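Local coordinates for protein plasmid stabilization system (Mesorhizobium opportunistum, PDB 5CEG) that probably acts as the toxin of a ParDE-type toxin-antitoxin system, a member of the RelE toxin family, at residues 17-31 with 98-111. Residues are numbered along the deposited sequence; the frame is centred on the assembly and turned at random.
Sequences VRLVWSPTAKADLID and VEWVEIVRVVDGRR. With NA (sodium ion), chain J.
W21 and I103 pack side by side in the RelE/ParE toxin fold, where the N-terminal strand 18-21 runs parallel to strand 100-108 at one border of the chain's sheet and the chain then turns into helix 23-37. Backbone bonds alternate from R18 O to S22 N, the last received by I103 O.

The tight part lies on the sheet face carrying L19, W21, V101 and I103, which helix 41-60 covers through L58 and A55. I103 CD1 sits 3.5 Å from the centroid of the W21 six-membered ring, a CH-pi contact 12° off the ring normal. L29 CD1 covers the opposite ring face, so the broad indole is held between I103 and L29, with V106 CG2 at its edge.

S22 suits the change from strand to helix because its small hydroxyl works twice: OG, folded back over the backbone by a chi1 of 80°, donates to V104 O at 2.7 Å and, as N-cap, accepts from A25 N. A25, whose side chain is a single methyl, lets the helix approach the strand.

The other face mixes V20 CG2 against W100 CD1 with polar groups. E102 and R105 form salt bridges with another protein chain, and T24 CG2 lies over the R105 guanidinium. Farther along the helix, the D28 carboxylate lies 20° from that guanidinium plane: OD1 takes NH2, and OD2 takes NE on its syn lone pair and V106 N on the anti side, somewhat out of plane.

Water mediates at both ends. Water 1 joins R18 N to E99 O at the exposed end. At the other, past G109, whose O binds sodium with L113 and L116, water 2 links D31 OD1 to R111 NH2, which also bonds another chain; D31 OD2 and R111 NH1 form a salt bridge whose hydrogen bond is weak and bent, at 2.6 Å.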
loop_
_atom_site.group_PDB
_atom_site.type_symbol
_atom_site.label_atom_id
_atom_site.label_comp_id
_atom_site.label_asym_id
_atom_site.label_seq_id
_atom_site.Cartn_x
_atom_site.Cartn_y
_atom_site.Cartn_z
ATOM N N VAL B 17 -23.672 33.751 4.972
ATOM C CA VAL B 17 -23.304 33.860 6.379
ATOM C C VAL B 17 -21.885 34.416 6.493
ATOM O O VAL B 17 -21.143 34.431 5.501
ATOM C CB VAL B 17 -23.401 32.499 7.105
ATOM C CG1 VAL B 17 -24.700 31.807 6.753
ATOM C CG2 VAL B 17 -22.227 31.614 6.749
ATOM N N ARG B 18 -21.512 34.886 7.686
ATOM C CA ARG B 18 -20.146 35.358 7.921
ATOM C C ARG B 18 -19.184 34.180 7.837
ATOM O O ARG B 18 -19.440 33.132 8.421
ATOM C CB ARG B 18 -20.004 36.042 9.287
ATOM C CG ARG B 18 -18.592 36.573 9.565
ATOM C CD ARG B 18 -18.623 37.924 10.254
ATOM N NE ARG B 18 -17.348 38.351 10.833
ATOM C CZ ARG B 18 -16.532 39.254 10.293
ATOM N NH1 ARG B 18 -16.828 39.825 9.132
ATOM N NH2 ARG B 18 -15.413 39.591 10.916
ATOM N N LEU B 19 -18.091 34.356 7.113
ATOM C CA LEU B 19 -17.101 33.291 7.022
ATOM C C LEU B 19 -15.755 33.804 7.500
ATOM O O LEU B 19 -15.239 34.814 7.014
ATOM C CB LEU B 19 -17.001 32.746 5.591
ATOM C CG LEU B 19 -16.244 31.407 5.468
ATOM C CD1 LEU B 19 -16.908 30.488 4.449
ATOM C CD2 LEU B 19 -14.812 31.653 5.090
ATOM N N VAL B 20 -15.187 33.096 8.467
ATOM C CA VAL B 20 -13.906 33.460 9.034
ATOM C C VAL B 20 -12.978 32.252 8.997
ATOM O O VAL B 20 -13.434 31.117 8.808
ATOM C CB VAL B 20 -14.055 33.984 10.476
ATOM C CG1 VAL B 20 -14.813 35.342 10.466
ATOM C CG2 VAL B 20 -14.804 32.981 11.341
ATOM N N TRP B 21 -11.686 32.522 9.142
ATOM C CA TRP B 21 -10.645 31.495 9.046
ATOM C C TRP B 21 -9.797 31.555 10.305
ATOM O O TRP B 21 -9.430 32.636 10.750
ATOM C CB TRP B 21 -9.751 31.713 7.817
ATOM C CG TRP B 21 -10.450 31.835 6.486
ATOM C CD1 TRP B 21 -11.276 32.851 6.078
ATOM C CD2 TRP B 21 -10.345 30.933 5.366
ATOM N NE1 TRP B 21 -11.704 32.630 4.789
ATOM C CE2 TRP B 21 -11.147 31.462 4.328
ATOM C CE3 TRP B 21 -9.659 29.731 5.143
ATOM C CZ2 TRP B 21 -11.278 30.831 3.092
ATOM C CZ3 TRP B 21 -9.797 29.105 3.921
ATOM C CH2 TRP B 21 -10.598 29.658 2.906
ATOM N N SER B 22 -9.474 30.407 10.889
ATOM C CA SER B 22 -8.570 30.422 12.029
ATOM C C SER B 22 -7.212 30.974 11.607
ATOM O O SER B 22 -6.816 30.877 10.446
ATOM C CB SER B 22 -8.413 29.013 12.617
ATOM O OG SER B 22 -7.485 28.264 11.837
ATOM N N PRO B 23 -6.467 31.561 12.555
ATOM C CA PRO B 23 -5.102 31.971 12.222
ATOM C C PRO B 23 -4.279 30.849 11.581
ATOM O O PRO B 23 -3.535 31.110 10.631
ATOM C CB PRO B 23 -4.529 32.373 13.584
ATOM C CG PRO B 23 -5.722 32.912 14.301
ATOM C CD PRO B 23 -6.872 32.014 13.897
ATOM N N THR B 24 -4.419 29.623 12.077
ATOM C CA THR B 24 -3.679 28.519 11.469
ATOM C C THR B 24 -4.142 28.245 10.034
ATOM O O THR B 24 -3.311 27.941 9.172
ATOM C CB THR B 24 -3.799 27.221 12.272
ATOM O OG1 THR B 24 -3.558 27.493 13.662
ATOM C CG2 THR B 24 -2.748 26.226 11.781
ATOM N N ALA B 25 -5.444 28.372 9.767
ATOM C CA ALA B 25 -5.925 28.153 8.399
ATOM C C ALA B 25 -5.355 29.195 7.436
ATOM O O ALA B 25 -5.034 28.884 6.299
ATOM C CB ALA B 25 -7.449 28.165 8.352
ATOM N N LYS B 26 -5.264 30.448 7.885
ATOM C CA LYS B 26 -4.611 31.464 7.067
ATOM C C LYS B 26 -3.161 31.074 6.776
ATOM O O LYS B 26 -2.695 31.193 5.648
ATOM C CB LYS B 26 -4.669 32.831 7.761
ATOM C CG LYS B 26 -4.019 33.933 6.949
ATOM C CD LYS B 26 -4.054 35.262 7.713
ATOM C CE LYS B 26 -3.357 36.371 6.933
ATOM N NZ LYS B 26 -3.488 37.690 7.623
ATOM N N ALA B 27 -2.460 30.581 7.797
ATOM C CA ALA B 27 -1.094 30.116 7.621
ATOM C C ALA B 27 -1.022 28.945 6.641
ATOM O O ALA B 27 -0.075 28.858 5.844
ATOM C CB ALA B 27 -0.484 29.722 8.980
ATOM N N ASP B 28 -2.012 28.050 6.696
ATOM C CA ASP B 28 -2.066 26.928 5.759
ATOM C C ASP B 28 -2.123 27.466 4.336
ATOM O O ASP B 28 -1.420 26.977 3.461
ATOM C CB ASP B 28 -3.296 26.037 6.003
ATOM C CG ASP B 28 -3.249 25.274 7.322
ATOM O OD1 ASP B 28 -2.152 25.020 7.872
ATOM O OD2 ASP B 28 -4.345 24.910 7.787
ATOM N N LEU B 29 -2.987 28.462 4.113
ATOM C CA LEU B 29 -3.147 29.053 2.781
ATOM C C LEU B 29 -1.843 29.675 2.280
ATOM O O LEU B 29 -1.478 29.523 1.118
ATOM C CB LEU B 29 -4.259 30.111 2.788
ATOM C CG LEU B 29 -5.702 29.608 2.940
ATOM C CD1 LEU B 29 -6.675 30.798 3.088
ATOM C CD2 LEU B 29 -6.102 28.732 1.745
ATOM N N ILE B 30 -1.148 30.401 3.148
ATOM C CA ILE B 30 0.117 30.999 2.752
ATOM C C ILE B 30 1.151 29.916 2.423
ATOM O O ILE B 30 1.845 30.009 1.412
ATOM C CB ILE B 30 0.646 31.936 3.838
ATOM C CG1 ILE B 30 -0.316 33.118 3.986
ATOM C CG2 ILE B 30 2.060 32.414 3.504
ATOM C CD1 ILE B 30 -0.004 34.024 5.139
ATOM N N ASP B 31 1.226 28.879 3.258
ATOM C CA ASP B 31 2.151 27.767 3.040
ATOM C C ASP B 31 1.916 27.081 1.685
ATOM O O ASP B 31 2.857 26.792 0.941
ATOM C CB ASP B 31 1.998 26.744 4.172
ATOM C CG ASP B 31 3.055 25.651 4.127
ATOM O OD1 ASP B 31 4.261 25.973 4.057
ATOM O OD2 ASP B 31 2.670 24.465 4.145
ATOM N N VAL B 98 -27.527 30.064 10.620
ATOM C CA VAL B 98 -26.108 29.935 10.944
ATOM C C VAL B 98 -25.507 31.331 11.075
ATOM O O VAL B 98 -25.722 32.186 10.207
ATOM C CB VAL B 98 -25.362 29.125 9.860
ATOM C CG1 VAL B 98 -23.845 29.138 10.109
ATOM C CG2 VAL B 98 -25.907 27.703 9.794
ATOM N N GLU B 99 -24.775 31.588 12.154
ATOM C CA GLU B 99 -24.214 32.929 12.343
ATOM C C GLU B 99 -22.820 33.042 11.722
ATOM O O GLU B 99 -22.492 34.059 11.105
ATOM C CB GLU B 99 -24.172 33.310 13.827
ATOM C CG GLU B 99 -23.457 34.630 14.065
ATOM C CD GLU B 99 -24.111 35.535 15.087
ATOM O OE1 GLU B 99 -25.259 35.266 15.480
ATOM O OE2 GLU B 99 -23.461 36.524 15.497
ATOM N N TRP B 100 -22.000 31.996 11.854
ATOM C CA TRP B 100 -20.828 31.971 10.989
ATOM C C TRP B 100 -20.322 30.586 10.697
ATOM O O TRP B 100 -20.767 29.581 11.231
ATOM C CB TRP B 100 -19.663 32.782 11.554
ATOM C CG TRP B 100 -19.114 32.195 12.782
ATOM C CD1 TRP B 100 -18.032 31.375 12.911
ATOM C CD2 TRP B 100 -19.644 32.376 14.080
ATOM N NE1 TRP B 100 -17.853 31.040 14.236
ATOM C CE2 TRP B 100 -18.836 31.651 14.970
ATOM C CE3 TRP B 100 -20.727 33.091 14.581
ATOM C CZ2 TRP B 100 -19.083 31.627 16.325
ATOM C CZ3 TRP B 100 -20.974 33.063 15.913
ATOM C CH2 TRP B 100 -20.168 32.332 16.771
ATOM N N VAL B 101 -19.469 30.576 9.683
ATOM C CA VAL B 101 -18.709 29.390 9.310
ATOM C C VAL B 101 -17.274 29.705 9.682
ATOM O O VAL B 101 -16.767 30.755 9.297
ATOM C CB VAL B 101 -18.829 29.084 7.811
ATOM C CG1 VAL B 101 -17.702 28.143 7.354
ATOM C CG2 VAL B 101 -20.198 28.482 7.520
ATOM N N GLU B 102 -16.622 28.830 10.451
ATOM C CA GLU B 102 -15.187 28.978 10.682
ATOM C C GLU B 102 -14.414 27.875 9.969
ATOM O O GLU B 102 -14.613 26.701 10.269
ATOM C CB GLU B 102 -14.822 28.934 12.178
ATOM C CG GLU B 102 -13.280 29.018 12.366
ATOM C CD GLU B 102 -12.782 28.875 13.796
ATOM O OE1 GLU B 102 -13.599 28.848 14.738
ATOM O OE2 GLU B 102 -11.540 28.815 13.965
ATOM N N ILE B 103 -13.556 28.252 9.026
ATOM C CA ILE B 103 -12.650 27.278 8.422
ATOM C C ILE B 103 -11.454 27.126 9.362
ATOM O O ILE B 103 -10.701 28.068 9.612
ATOM C CB ILE B 103 -12.231 27.692 7.000
ATOM C CG1 ILE B 103 -13.484 27.774 6.122
ATOM C CG2 ILE B 103 -11.223 26.696 6.432
ATOM C CD1 ILE B 103 -13.230 28.138 4.671
ATOM N N VAL B 104 -11.318 25.921 9.911
ATOM C CA VAL B 104 -10.331 25.680 10.961
ATOM C C VAL B 104 -8.943 25.300 10.417
ATOM O O VAL B 104 -7.924 25.766 10.931
ATOM C CB VAL B 104 -10.864 24.598 11.918
ATOM C CG1 VAL B 104 -9.839 24.278 13.012
ATOM C CG2 VAL B 104 -12.175 25.077 12.552
ATOM N N ARG B 105 -8.897 24.469 9.366
ATOM C CA ARG B 105 -7.635 24.129 8.670
ATOM C C ARG B 105 -7.884 23.945 7.183
ATOM O O ARG B 105 -8.999 23.594 6.777
ATOM C CB ARG B 105 -6.995 22.825 9.176
ATOM C CG ARG B 105 -6.608 22.802 10.637
ATOM C CD ARG B 105 -5.523 23.817 10.968
ATOM N NE ARG B 105 -4.247 23.664 10.258
ATOM C CZ ARG B 105 -3.141 23.156 10.797
ATOM N NH1 ARG B 105 -3.156 22.685 12.041
ATOM N NH2 ARG B 105 -2.013 23.134 10.094
ATOM N N VAL B 106 -6.833 24.143 6.402
ATOM C CA VAL B 106 -6.789 23.695 5.009
ATOM C C VAL B 106 -5.677 22.641 4.904
ATOM O O VAL B 106 -4.495 22.957 5.055
ATOM C CB VAL B 106 -6.518 24.854 4.034
ATOM C CG1 VAL B 106 -6.596 24.347 2.590
ATOM C CG2 VAL B 106 -7.524 25.996 4.258
ATOM N N VAL B 107 -6.064 21.385 4.682
ATOM C CA VAL B 107 -5.107 20.278 4.749
ATOM C C VAL B 107 -4.786 19.738 3.359
ATOM O O VAL B 107 -5.691 19.475 2.594
ATOM C CB VAL B 107 -5.654 19.142 5.608
ATOM C CG1 VAL B 107 -4.624 18.014 5.725
ATOM C CG2 VAL B 107 -6.038 19.661 7.005
ATOM N N ASP B 108 -3.502 19.594 3.036
ATOM C CA ASP B 108 -3.105 18.991 1.764
ATOM C C ASP B 108 -3.017 17.483 1.944
ATOM O O ASP B 108 -2.130 17.003 2.641
ATOM C CB ASP B 108 -1.756 19.556 1.299
ATOM C CG ASP B 108 -1.323 19.028 -0.070
ATOM O OD1 ASP B 108 -1.911 18.058 -0.587
ATOM O OD2 ASP B 108 -0.384 19.617 -0.643
ATOM N N GLY B 109 -3.926 16.745 1.311
ATOM C CA GLY B 109 -3.946 15.304 1.475
ATOM C C GLY B 109 -2.682 14.615 0.984
ATOM O O GLY B 109 -2.329 13.533 1.459
ATOM N N ARG B 110 -2.003 15.223 0.015
ATOM C CA ARG B 110 -0.757 14.646 -0.488
ATOM C C ARG B 110 0.343 14.705 0.567
ATOM O O ARG B 110 1.276 13.896 0.555
ATOM C CB ARG B 110 -0.289 15.370 -1.755
ATOM C CG ARG B 110 -1.241 15.230 -2.938
ATOM C CD ARG B 110 -0.817 16.240 -4.001
ATOM N NE ARG B 110 -1.620 16.172 -5.217
ATOM C CZ ARG B 110 -1.636 17.133 -6.137
ATOM N NH1 ARG B 110 -0.911 18.229 -5.958
ATOM N NH2 ARG B 110 -2.379 17.002 -7.226
ATOM N N ARG B 111 0.232 15.672 1.478
ATOM C CA ARG B 111 1.262 15.911 2.481
ATOM C C ARG B 111 0.954 15.246 3.812
ATOM O O ARG B 111 1.871 14.930 4.575
ATOM C CB ARG B 111 1.432 17.420 2.697
ATOM C CG ARG B 111 2.475 17.805 3.731
ATOM C CD ARG B 111 2.431 19.295 4.000
ATOM N NE ARG B 111 3.578 19.755 4.780
ATOM C CZ ARG B 111 3.996 21.016 4.786
ATOM N NH1 ARG B 111 3.359 21.918 4.048
ATOM N NH2 ARG B 111 5.046 21.377 5.517
HETATM NA NA NA J . -1.980 11.179 0.627
HETATM O O HOH W 1 -23.879 35.288 9.342
HETATM O O HOH W 2 6.099 23.945 4.494
HETATM O O HOH W 3 0.393 11.262 0.222
HETATM O O HOH W 4 -1.467 8.761 0.298
#